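Local coordinates for cytochrome P450 (CYP102L1) (Mycobacterium phage Adler, PDB 6N6Q), which probably acts as a heme-dependent monooxygenase of the cytochrome P450 family, encoded by a mycobacteriophage, at residues A[281-293]-A[450-463]. Sequence-based numbering, arbitrary orientation.
Sequences ETSANAIAFALHF and LKVSETLTLKPSDL. With HEM (protoporphyrin IX containing Fe), chain E.
Pro460 presses its ring onto Phe289 where a beta hairpin near the C-terminus (strands 451-454 and 458-461) of the cytochrome P450 fold lies across the long helix that passes the heme, known in this family as helix I. The packing is a worked example of a hairpin docking on a helix, with bulky groups of one side set against small residues or flat rings of the other. Pro460 CG is the bump, sitting 3.4 Å from the centroid of the Phe289 ring and 7° off its normal, a CH-pi contact. Val452 CG2 meets the ring edge in plane, 3.7 Å from Phe289 CZ. The small Ala288 forms a hollow for two neighbours: its CB lies 4.1 Å from both Pro460 CG and Leu463 CD2. Further along the helix, the two branches of Leu450 divide their work, CD1 over a face of His292 and CD2 against Phe293 CZ. Toward the hairpin turn the contacts become partly polar. With CG anti to the backbone N (chi1 -165°), the extended Glu281 spans to the turn, where Thr455 OG1 donates to its OE2 from above the carboxylate plane. Thr282, whose hydroxyl bonds Ala278 O beside the porphyrin, turns CG2 to within 3.6 Å of Thr457 CG2, while Asn285 ND2 makes a weak, bent hydrogen bond of 2.7 Å to Thr457 OG1.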
ATOM      1  N   GLU A 281      -4.732  -2.320  -1.127  1.00 49.99           N
ATOM      2  CA  GLU A 281      -4.287  -2.193  -2.513  1.00 54.56           C
ATOM      3  C   GLU A 281      -2.768  -2.114  -2.610  1.00 50.72           C
ATOM      4  O   GLU A 281      -2.174  -2.658  -3.547  1.00 50.02           O
ATOM      5  CB  GLU A 281      -4.934  -0.972  -3.164  1.00 59.43           C
ATOM      6  CG  GLU A 281      -4.832  -0.965  -4.682  1.00 58.21           C
ATOM      7  CD  GLU A 281      -5.676   0.117  -5.325  1.00 70.26           C
ATOM      8  OE1 GLU A 281      -6.210   0.974  -4.589  1.00 71.67           O
ATOM      9  OE2 GLU A 281      -5.810   0.107  -6.567  1.00 76.49           O
ATOM     10  N   THR A 282      -2.122  -1.443  -1.654  1.00 46.09           N
ATOM     11  CA  THR A 282      -0.665  -1.354  -1.670  1.00 44.44           C
ATOM     12  C   THR A 282      -0.029  -2.728  -1.518  1.00 47.60           C
ATOM     13  O   THR A 282       0.855  -3.107  -2.297  1.00 40.89           O
ATOM     14  CB  THR A 282      -0.181  -0.417  -0.562  1.00 50.83           C
ATOM     15  OG1 THR A 282      -0.730  -0.835   0.694  1.00 55.89           O
ATOM     16  CG2 THR A 282      -0.599   1.016  -0.847  1.00 42.58           C
ATOM     17  N   SER A 283      -0.469  -3.494  -0.516  1.00 51.76           N
ATOM     18  CA  SER A 283       0.123  -4.806  -0.268  1.00 41.86           C
ATOM     19  C   SER A 283      -0.198  -5.782  -1.392  1.00 42.31           C
ATOM     20  O   SER A 283       0.645  -6.608  -1.762  1.00 45.09           O
ATOM     21  CB  SER A 283      -0.367  -5.356   1.071  1.00 48.91           C
ATOM     22  OG  SER A 283      -0.072  -4.462   2.127  1.00 57.46           O
ATOM     23  N   ALA A 284      -1.408  -5.702  -1.950  1.00 41.60           N
ATOM     24  CA  ALA A 284      -1.808  -6.643  -2.989  1.00 40.87           C
ATOM     25  C   ALA A 284      -1.009  -6.438  -4.269  1.00 48.05           C
ATOM     26  O   ALA A 284      -0.595  -7.411  -4.912  1.00 48.00           O
ATOM     27  CB  ALA A 284      -3.302  -6.506  -3.271  1.00 43.38           C
ATOM     28  N   ASN A 285      -0.787  -5.183  -4.661  1.00 48.56           N
ATOM     29  CA  ASN A 285      -0.043  -4.924  -5.888  1.00 45.35           C
ATOM     30  C   ASN A 285       1.442  -5.209  -5.714  1.00 48.06           C
ATOM     31  O   ASN A 285       2.106  -5.618  -6.674  1.00 47.27           O
ATOM     32  CB  ASN A 285      -0.269  -3.484  -6.342  1.00 45.68           C
ATOM     33  CG  ASN A 285      -1.719  -3.207  -6.681  1.00 50.04           C
ATOM     34  OD1 ASN A 285      -2.483  -4.126  -6.980  1.00 52.53           O
ATOM     35  ND2 ASN A 285      -2.108  -1.939  -6.635  1.00 54.64           N
ATOM     36  N   ALA A 286       1.981  -5.006  -4.509  1.00 41.91           N
ATOM     37  CA  ALA A 286       3.367  -5.382  -4.251  1.00 41.39           C
ATOM     38  C   ALA A 286       3.557  -6.889  -4.384  1.00 50.85           C
ATOM     39  O   ALA A 286       4.545  -7.348  -4.970  1.00 49.37           O
ATOM     40  CB  ALA A 286       3.795  -4.907  -2.863  1.00 39.16           C
ATOM     41  N   ILE A 287       2.616  -7.672  -3.848  1.00 46.06           N
ATOM     42  CA  ILE A 287       2.667  -9.122  -4.012  1.00 44.01           C
ATOM     43  C   ILE A 287       2.557  -9.495  -5.484  1.00 46.29           C
ATOM     44  O   ILE A 287       3.266 -10.384  -5.972  1.00 51.60           O
ATOM     45  CB  ILE A 287       1.560  -9.792  -3.174  1.00 39.80           C
ATOM     46  CG1 ILE A 287       1.830  -9.608  -1.681  1.00 38.12           C
ATOM     47  CG2 ILE A 287       1.442 -11.268  -3.516  1.00 39.72           C
ATOM     48  CD1 ILE A 287       0.649  -9.962  -0.802  1.00 37.00           C
ATOM     49  N   ALA A 288       1.668  -8.819  -6.218  1.00 45.69           N
ATOM     50  CA  ALA A 288       1.500  -9.113  -7.637  1.00 45.13           C
ATOM     51  C   ALA A 288       2.775  -8.814  -8.419  1.00 49.51           C
ATOM     52  O   ALA A 288       3.129  -9.549  -9.349  1.00 46.73           O
ATOM     53  CB  ALA A 288       0.320  -8.321  -8.201  1.00 40.98           C
ATOM     54  N   PHE A 289       3.480  -7.739  -8.056  1.00 48.48           N
ATOM     55  CA  PHE A 289       4.762  -7.452  -8.691  1.00 46.15           C
ATOM     56  C   PHE A 289       5.791  -8.527  -8.363  1.00 49.39           C
ATOM     57  O   PHE A 289       6.523  -8.985  -9.248  1.00 50.64           O
ATOM     58  CB  PHE A 289       5.276  -6.077  -8.258  1.00 46.37           C
ATOM     59  CG  PHE A 289       4.751  -4.937  -9.082  1.00 43.84           C
ATOM     60  CD1 PHE A 289       5.090  -4.821 -10.422  1.00 50.37           C
ATOM     61  CD2 PHE A 289       3.943  -3.966  -8.514  1.00 47.02           C
ATOM     62  CE1 PHE A 289       4.616  -3.767 -11.183  1.00 50.47           C
ATOM     63  CE2 PHE A 289       3.465  -2.910  -9.269  1.00 45.40           C
ATOM     64  CZ  PHE A 289       3.802  -2.810 -10.606  1.00 53.27           C
ATOM     65  N   ALA A 290       5.863  -8.937  -7.094  1.00 47.97           N
ATOM     66  CA  ALA A 290       6.825  -9.963  -6.705  1.00 49.30           C
ATOM     67  C   ALA A 290       6.511 -11.304  -7.353  1.00 47.11           C
ATOM     68  O   ALA A 290       7.430 -12.060  -7.681  1.00 56.50           O
ATOM     69  CB  ALA A 290       6.864 -10.100  -5.183  1.00 44.53           C
ATOM     70  N   LEU A 291       5.228 -11.616  -7.549  1.00 46.28           N
ATOM     71  CA  LEU A 291       4.872 -12.843  -8.252  1.00 53.00           C
ATOM     72  C   LEU A 291       5.305 -12.787  -9.711  1.00 54.56           C
ATOM     73  O   LEU A 291       5.747 -13.797 -10.272  1.00 55.57           O
ATOM     74  CB  LEU A 291       3.369 -13.098  -8.144  1.00 42.80           C
ATOM     75  CG  LEU A 291       2.890 -13.618  -6.789  1.00 48.00           C
ATOM     76  CD1 LEU A 291       1.382 -13.814  -6.784  1.00 48.69           C
ATOM     77  CD2 LEU A 291       3.603 -14.912  -6.447  1.00 45.77           C
ATOM     78  N   HIS A 292       5.190 -11.615 -10.341  1.00 53.75           N
ATOM     79  CA  HIS A 292       5.631 -11.477 -11.725  1.00 53.21           C
ATOM     80  C   HIS A 292       7.135 -11.688 -11.846  1.00 55.18           C
ATOM     81  O   HIS A 292       7.600 -12.444 -12.707  1.00 59.11           O
ATOM     82  CB  HIS A 292       5.246 -10.103 -12.272  1.00 49.15           C
ATOM     83  CG  HIS A 292       5.979  -9.735 -13.524  1.00 55.96           C
ATOM     84  ND1 HIS A 292       5.652 -10.257 -14.757  1.00 53.87           N
ATOM     85  CD2 HIS A 292       7.036  -8.915 -13.730  1.00 52.86           C
ATOM     86  CE1 HIS A 292       6.469  -9.764 -15.670  1.00 49.92           C
ATOM     87  NE2 HIS A 292       7.319  -8.947 -15.073  1.00 50.34           N
ATOM     88  N   PHE A 293       7.913 -11.024 -10.990  1.00 49.08           N
ATOM     89  CA  PHE A 293       9.364 -11.131 -11.087  1.00 55.23           C
ATOM     90  C   PHE A 293       9.861 -12.508 -10.665  1.00 57.23           C
ATOM     91  O   PHE A 293      10.915 -12.953 -11.133  1.00 60.05           O
ATOM     92  CB  PHE A 293      10.023 -10.029 -10.256  1.00 56.56           C
ATOM     93  CG  PHE A 293       9.953  -8.668 -10.894  1.00 54.83           C
ATOM     94  CD1 PHE A 293      10.315  -8.491 -12.220  1.00 57.21           C
ATOM     95  CD2 PHE A 293       9.511  -7.568 -10.174  1.00 57.59           C
ATOM     96  CE1 PHE A 293      10.250  -7.242 -12.814  1.00 54.46           C
ATOM     97  CE2 PHE A 293       9.444  -6.316 -10.762  1.00 55.89           C
ATOM     98  CZ  PHE A 293       9.811  -6.154 -12.084  1.00 54.67           C
ATOM     99  N   LEU A 450       5.578  -6.429 -19.064  1.00 57.76           N
ATOM    100  CA  LEU A 450       5.102  -5.732 -17.873  1.00 54.45           C
ATOM    101  C   LEU A 450       4.606  -4.338 -18.235  1.00 58.54           C
ATOM    102  O   LEU A 450       5.385  -3.480 -18.660  1.00 64.19           O
ATOM    103  CB  LEU A 450       6.214  -5.659 -16.832  1.00 48.14           C
ATOM    104  CG  LEU A 450       5.856  -4.995 -15.503  1.00 47.68           C
ATOM    105  CD1 LEU A 450       4.705  -5.724 -14.827  1.00 51.19           C
ATOM    106  CD2 LEU A 450       7.068  -4.941 -14.587  1.00 54.14           C
ATOM    107  N   LYS A 451       3.305  -4.114 -18.065  1.00 61.81           N
ATOM    108  CA  LYS A 451       2.694  -2.798 -18.179  1.00 57.42           C
ATOM    109  C   LYS A 451       2.093  -2.427 -16.832  1.00 54.72           C
ATOM    110  O   LYS A 451       1.434  -3.250 -16.190  1.00 63.60           O
ATOM    111  CB  LYS A 451       1.615  -2.770 -19.270  1.00 60.82           C
ATOM    112  CG  LYS A 451       2.089  -2.220 -20.612  1.00 73.57           C
ATOM    113  CD  LYS A 451       3.360  -2.908 -21.091  1.00 65.98           C
ATOM    114  CE  LYS A 451       3.790  -2.397 -22.456  1.00 73.08           C
ATOM    115  NZ  LYS A 451       2.780  -2.717 -23.504  1.00 79.81           N
ATOM    116  N   VAL A 452       2.328  -1.192 -16.401  1.00 52.76           N
ATOM    117  CA  VAL A 452       1.931  -0.735 -15.074  1.00 55.07           C
ATOM    118  C   VAL A 452       0.901   0.373 -15.227  1.00 55.36           C
ATOM    119  O   VAL A 452       1.212   1.450 -15.754  1.00 53.44           O
ATOM    120  CB  VAL A 452       3.136  -0.254 -14.252  1.00 48.84           C
ATOM    121  CG1 VAL A 452       2.672   0.334 -12.932  1.00 49.49           C
ATOM    122  CG2 VAL A 452       4.104  -1.404 -14.017  1.00 50.71           C
ATOM    123  N   SER A 453      -0.319   0.112 -14.768  1.00 50.60           N
ATOM    124  CA  SER A 453      -1.347   1.139 -14.705  1.00 51.15           C
ATOM    125  C   SER A 453      -1.244   1.892 -13.384  1.00 51.02           C
ATOM    126  O   SER A 453      -0.633   1.426 -12.420  1.00 53.86           O
ATOM    127  CB  SER A 453      -2.741   0.529 -14.863  1.00 54.58           C
ATOM    128  OG  SER A 453      -3.098  -0.241 -13.728  1.00 61.84           O
ATOM    129  N   GLU A 454      -1.847   3.076 -13.349  1.00 52.59           N
ATOM    130  CA  GLU A 454      -1.769   3.956 -12.188  1.00 53.81           C
ATOM    131  C   GLU A 454      -3.181   4.287 -11.724  1.00 56.26           C
ATOM    132  O   GLU A 454      -3.923   4.989 -12.420  1.00 61.18           O
ATOM    133  CB  GLU A 454      -0.984   5.226 -12.514  1.00 53.03           C
ATOM    134  CG  GLU A 454       0.412   4.963 -13.049  1.00 56.88           C
ATOM    135  CD  GLU A 454       1.315   6.176 -12.950  1.00 63.30           C
ATOM    136  OE1 GLU A 454       1.026   7.068 -12.123  1.00 63.96           O
ATOM    137  OE2 GLU A 454       2.315   6.236 -13.696  1.00 60.82           O
ATOM    138  N   THR A 455      -3.548   3.772 -10.561  1.00 58.73           N
ATOM    139  CA  THR A 455      -4.790   4.129  -9.882  1.00 62.69           C
ATOM    140  C   THR A 455      -4.427   4.946  -8.639  1.00 59.15           C
ATOM    141  O   THR A 455      -3.682   5.921  -8.776  1.00 62.44           O
ATOM    142  CB  THR A 455      -5.595   2.868  -9.598  1.00 66.31           C
ATOM    143  OG1 THR A 455      -4.933   2.100  -8.586  1.00 68.68           O
ATOM    144  CG2 THR A 455      -5.724   2.026 -10.859  1.00 61.96           C
ATOM    145  N   LEU A 456      -4.909   4.596  -7.447  1.00 63.48           N
ATOM    146  CA  LEU A 456      -4.318   5.149  -6.237  1.00 64.69           C
ATOM    147  C   LEU A 456      -2.915   4.608  -6.010  1.00 61.88           C
ATOM    148  O   LEU A 456      -2.121   5.243  -5.309  1.00 68.69           O
ATOM    149  CB  LEU A 456      -5.200   4.843  -5.026  1.00 62.59           C
ATOM    150  CG  LEU A 456      -6.631   5.381  -5.090  1.00 67.60           C
ATOM    151  CD1 LEU A 456      -7.403   5.015  -3.828  1.00 56.17           C
ATOM    152  CD2 LEU A 456      -6.624   6.889  -5.307  1.00 60.55           C
ATOM    153  N   THR A 457      -2.598   3.452  -6.591  1.00 63.13           N
ATOM    154  CA  THR A 457      -1.294   2.822  -6.474  1.00 63.38           C
ATOM    155  C   THR A 457      -0.838   2.340  -7.845  1.00 57.81           C
ATOM    156  O   THR A 457      -1.595   2.351  -8.819  1.00 56.36           O
ATOM    157  CB  THR A 457      -1.322   1.637  -5.496  1.00 59.17           C
ATOM    158  OG1 THR A 457      -2.230   0.639  -5.979  1.00 57.46           O
ATOM    159  CG2 THR A 457      -1.755   2.089  -4.110  1.00 52.98           C
ATOM    160  N   LEU A 458       0.420   1.912  -7.911  1.00 55.34           N
ATOM    161  CA  LEU A 458       0.939   1.260  -9.106  1.00 60.02           C
ATOM    162  C   LEU A 458       0.514  -0.203  -9.107  1.00 53.72           C
ATOM    163  O   LEU A 458       0.615  -0.888  -8.084  1.00 48.71           O
ATOM    164  CB  LEU A 458       2.462   1.375  -9.164  1.00 51.50           C
ATOM    165  CG  LEU A 458       3.040   2.527  -9.989  1.00 55.08           C
ATOM    166  CD1 LEU A 458       2.344   3.841  -9.668  1.00 53.34           C
ATOM    167  CD2 LEU A 458       4.540   2.643  -9.762  1.00 48.70           C
ATOM    168  N   LYS A 459       0.035  -0.680 -10.254  1.00 54.08           N
ATOM    169  CA  LYS A 459      -0.497  -2.027 -10.359  1.00 50.92           C
ATOM    170  C   LYS A 459      -0.085  -2.654 -11.684  1.00 54.73           C
ATOM    171  O   LYS A 459      -0.094  -1.974 -12.721  1.00 58.73           O
ATOM    172  CB  LYS A 459      -2.029  -2.024 -10.247  1.00 51.62           C
ATOM    173  CG  LYS A 459      -2.645  -3.401 -10.086  1.00 54.47           C
ATOM    174  CD  LYS A 459      -4.161  -3.338 -10.129  1.00 50.14           C
ATOM    175  CE  LYS A 459      -4.650  -3.038 -11.533  1.00 56.70           C
ATOM    176  NZ  LYS A 459      -4.178  -4.069 -12.499  1.00 62.83           N
ATOM    177  N   PRO A 460       0.291  -3.933 -11.681  1.00 53.73           N
ATOM    178  CA  PRO A 460       0.533  -4.641 -12.947  1.00 51.15           C
ATOM    179  C   PRO A 460      -0.783  -4.898 -13.665  1.00 55.17           C
ATOM    180  O   PRO A 460      -1.702  -5.499 -13.103  1.00 60.37           O
ATOM    181  CB  PRO A 460       1.205  -5.948 -12.505  1.00 50.36           C
ATOM    182  CG  PRO A 460       1.647  -5.710 -11.088  1.00 51.97           C
ATOM    183  CD  PRO A 460       0.657  -4.751 -10.514  1.00 53.07           C
ATOM    184  N   SER A 461      -0.873  -4.439 -14.910  1.00 54.05           N
ATOM    185  CA  SER A 461      -2.082  -4.575 -15.707  1.00 57.21           C
ATOM    186  C   SER A 461      -2.003  -5.816 -16.586  1.00 61.12           C
ATOM    187  O   SER A 461      -0.959  -6.104 -17.180  1.00 63.25           O
ATOM    188  CB  SER A 461      -2.309  -3.331 -16.572  1.00 58.43           C
ATOM    189  OG  SER A 461      -1.250  -3.141 -17.494  1.00 58.36           O
ATOM    190  N   ASP A 462      -3.118  -6.548 -16.659  1.00 62.52           N
ATOM    191  CA  ASP A 462      -3.234  -7.762 -17.471  1.00 58.99           C
ATOM    192  C   ASP A 462      -2.248  -8.840 -17.021  1.00 65.74           C
ATOM    193  O   ASP A 462      -1.765  -9.634 -17.832  1.00 64.68           O
ATOM    194  CB  ASP A 462      -3.056  -7.451 -18.962  1.00 69.62           C
ATOM    195  CG  ASP A 462      -3.611  -8.542 -19.860  1.00 87.96           C
ATOM    196  OD1 ASP A 462      -4.168  -9.528 -19.331  1.00 97.89           O
ATOM    197  OD2 ASP A 462      -3.489  -8.411 -21.098  1.00 78.67           O
ATOM    198  N   LEU A 463      -1.948  -8.884 -15.725  1.00 64.86           N
ATOM    199  CA  LEU A 463      -1.025  -9.870 -15.174  1.00 60.33           C
ATOM    200  C   LEU A 463      -1.780 -11.163 -14.887  1.00 58.92           C
ATOM    201  O   LEU A 463      -2.669 -11.192 -14.029  1.00 57.46           O
ATOM    202  CB  LEU A 463      -0.355  -9.345 -13.907  1.00 57.17           C
ATOM    203  CG  LEU A 463       0.677 -10.282 -13.276  1.00 56.34           C
ATOM    204  CD1 LEU A 463       1.834 -10.525 -14.232  1.00 55.43           C
ATOM    205  CD2 LEU A 463       1.174  -9.719 -11.956  1.00 58.31           C
TER
HETATM  206  CHA HEM E 501       0.987   5.751   5.138  1.00 46.16           C
HETATM  207  CHB HEM E 501       2.953   2.921   1.711  1.00 48.28           C
HETATM  208  CHC HEM E 501       0.723  -0.952   3.635  1.00 46.27           C
HETATM  209  CHD HEM E 501      -1.792   2.008   6.556  1.00 41.66           C
HETATM  210  C1A HEM E 501       1.741   5.335   4.058  1.00 43.26           C
HETATM  211  C2A HEM E 501       2.630   6.149   3.249  1.00 48.03           C
HETATM  212  C3A HEM E 501       3.167   5.369   2.308  1.00 44.22           C
HETATM  213  C4A HEM E 501       2.647   4.027   2.478  1.00 45.94           C
HETATM  214  CMA HEM E 501       4.167   5.828   1.228  1.00 42.76           C
HETATM  215  CAA HEM E 501       2.910   7.657   3.424  1.00 42.25           C
HETATM  216  CBA HEM E 501       1.843   8.439   2.663  1.00 45.18           C
HETATM  217  CGA HEM E 501       2.169   9.911   2.649  1.00 51.00           C
HETATM  218  O1A HEM E 501       3.273  10.296   3.115  1.00 51.99           O
HETATM  219  O2A HEM E 501       1.319  10.703   2.166  1.00 42.86           O
HETATM  220  C1B HEM E 501       2.568   1.618   1.968  1.00 48.92           C
HETATM  221  C2B HEM E 501       3.070   0.436   1.295  1.00 54.61           C
HETATM  222  C3B HEM E 501       2.454  -0.641   1.824  1.00 48.98           C
HETATM  223  C4B HEM E 501       1.543  -0.164   2.850  1.00 51.71           C
HETATM  224  CMB HEM E 501       4.131   0.489   0.171  1.00 37.77           C
HETATM  225  CAB HEM E 501       2.608  -2.146   1.482  1.00 48.91           C
HETATM  226  CBB HEM E 501       3.405  -2.642   0.527  1.00 49.45           C
HETATM  227  C1C HEM E 501      -0.138  -0.508   4.618  1.00 43.20           C
HETATM  228  C2C HEM E 501      -0.944  -1.330   5.498  1.00 53.44           C
HETATM  229  C3C HEM E 501      -1.643  -0.531   6.306  1.00 49.43           C
HETATM  230  C4C HEM E 501      -1.308   0.849   5.974  1.00 43.63           C
HETATM  231  CMC HEM E 501      -1.003  -2.873   5.510  1.00 42.38           C
HETATM  232  CAC HEM E 501      -2.620  -1.061   7.384  1.00 47.73           C
HETATM  233  CBC HEM E 501      -3.293  -0.259   8.214  1.00 54.44           C
HETATM  234  C1D HEM E 501      -1.259   3.278   6.441  1.00 45.12           C
HETATM  235  C2D HEM E 501      -1.692   4.464   7.159  1.00 44.80           C
HETATM  236  C3D HEM E 501      -0.927   5.491   6.770  1.00 40.40           C
HETATM  237  C4D HEM E 501       0.023   5.004   5.789  1.00 42.97           C
HETATM  238  CMD HEM E 501      -2.839   4.527   8.192  1.00 33.94           C
HETATM  239  CAD HEM E 501      -1.033   6.948   7.277  1.00 40.48           C
HETATM  240  CBD HEM E 501      -0.247   7.107   8.575  1.00 32.48           C
HETATM  241  CGD HEM E 501      -0.269   8.548   9.021  1.00 45.02           C
HETATM  242  O1D HEM E 501      -0.212   8.796  10.255  1.00 44.89           O
HETATM  243  O2D HEM E 501      -0.351   9.452   8.149  1.00 43.81           O
HETATM  244  NA  HEM E 501       1.779   4.048   3.553  1.00 49.98           N
HETATM  245  NB  HEM E 501       1.642   1.213   2.907  1.00 48.44           N
HETATM  246  NC  HEM E 501      -0.388   0.812   4.941  1.00 47.62           N
HETATM  247  ND  HEM E 501      -0.211   3.650   5.616  1.00 45.97           N
HETATM  248 FE   HEM E 501       0.601   2.443   4.157  1.00 54.90          FE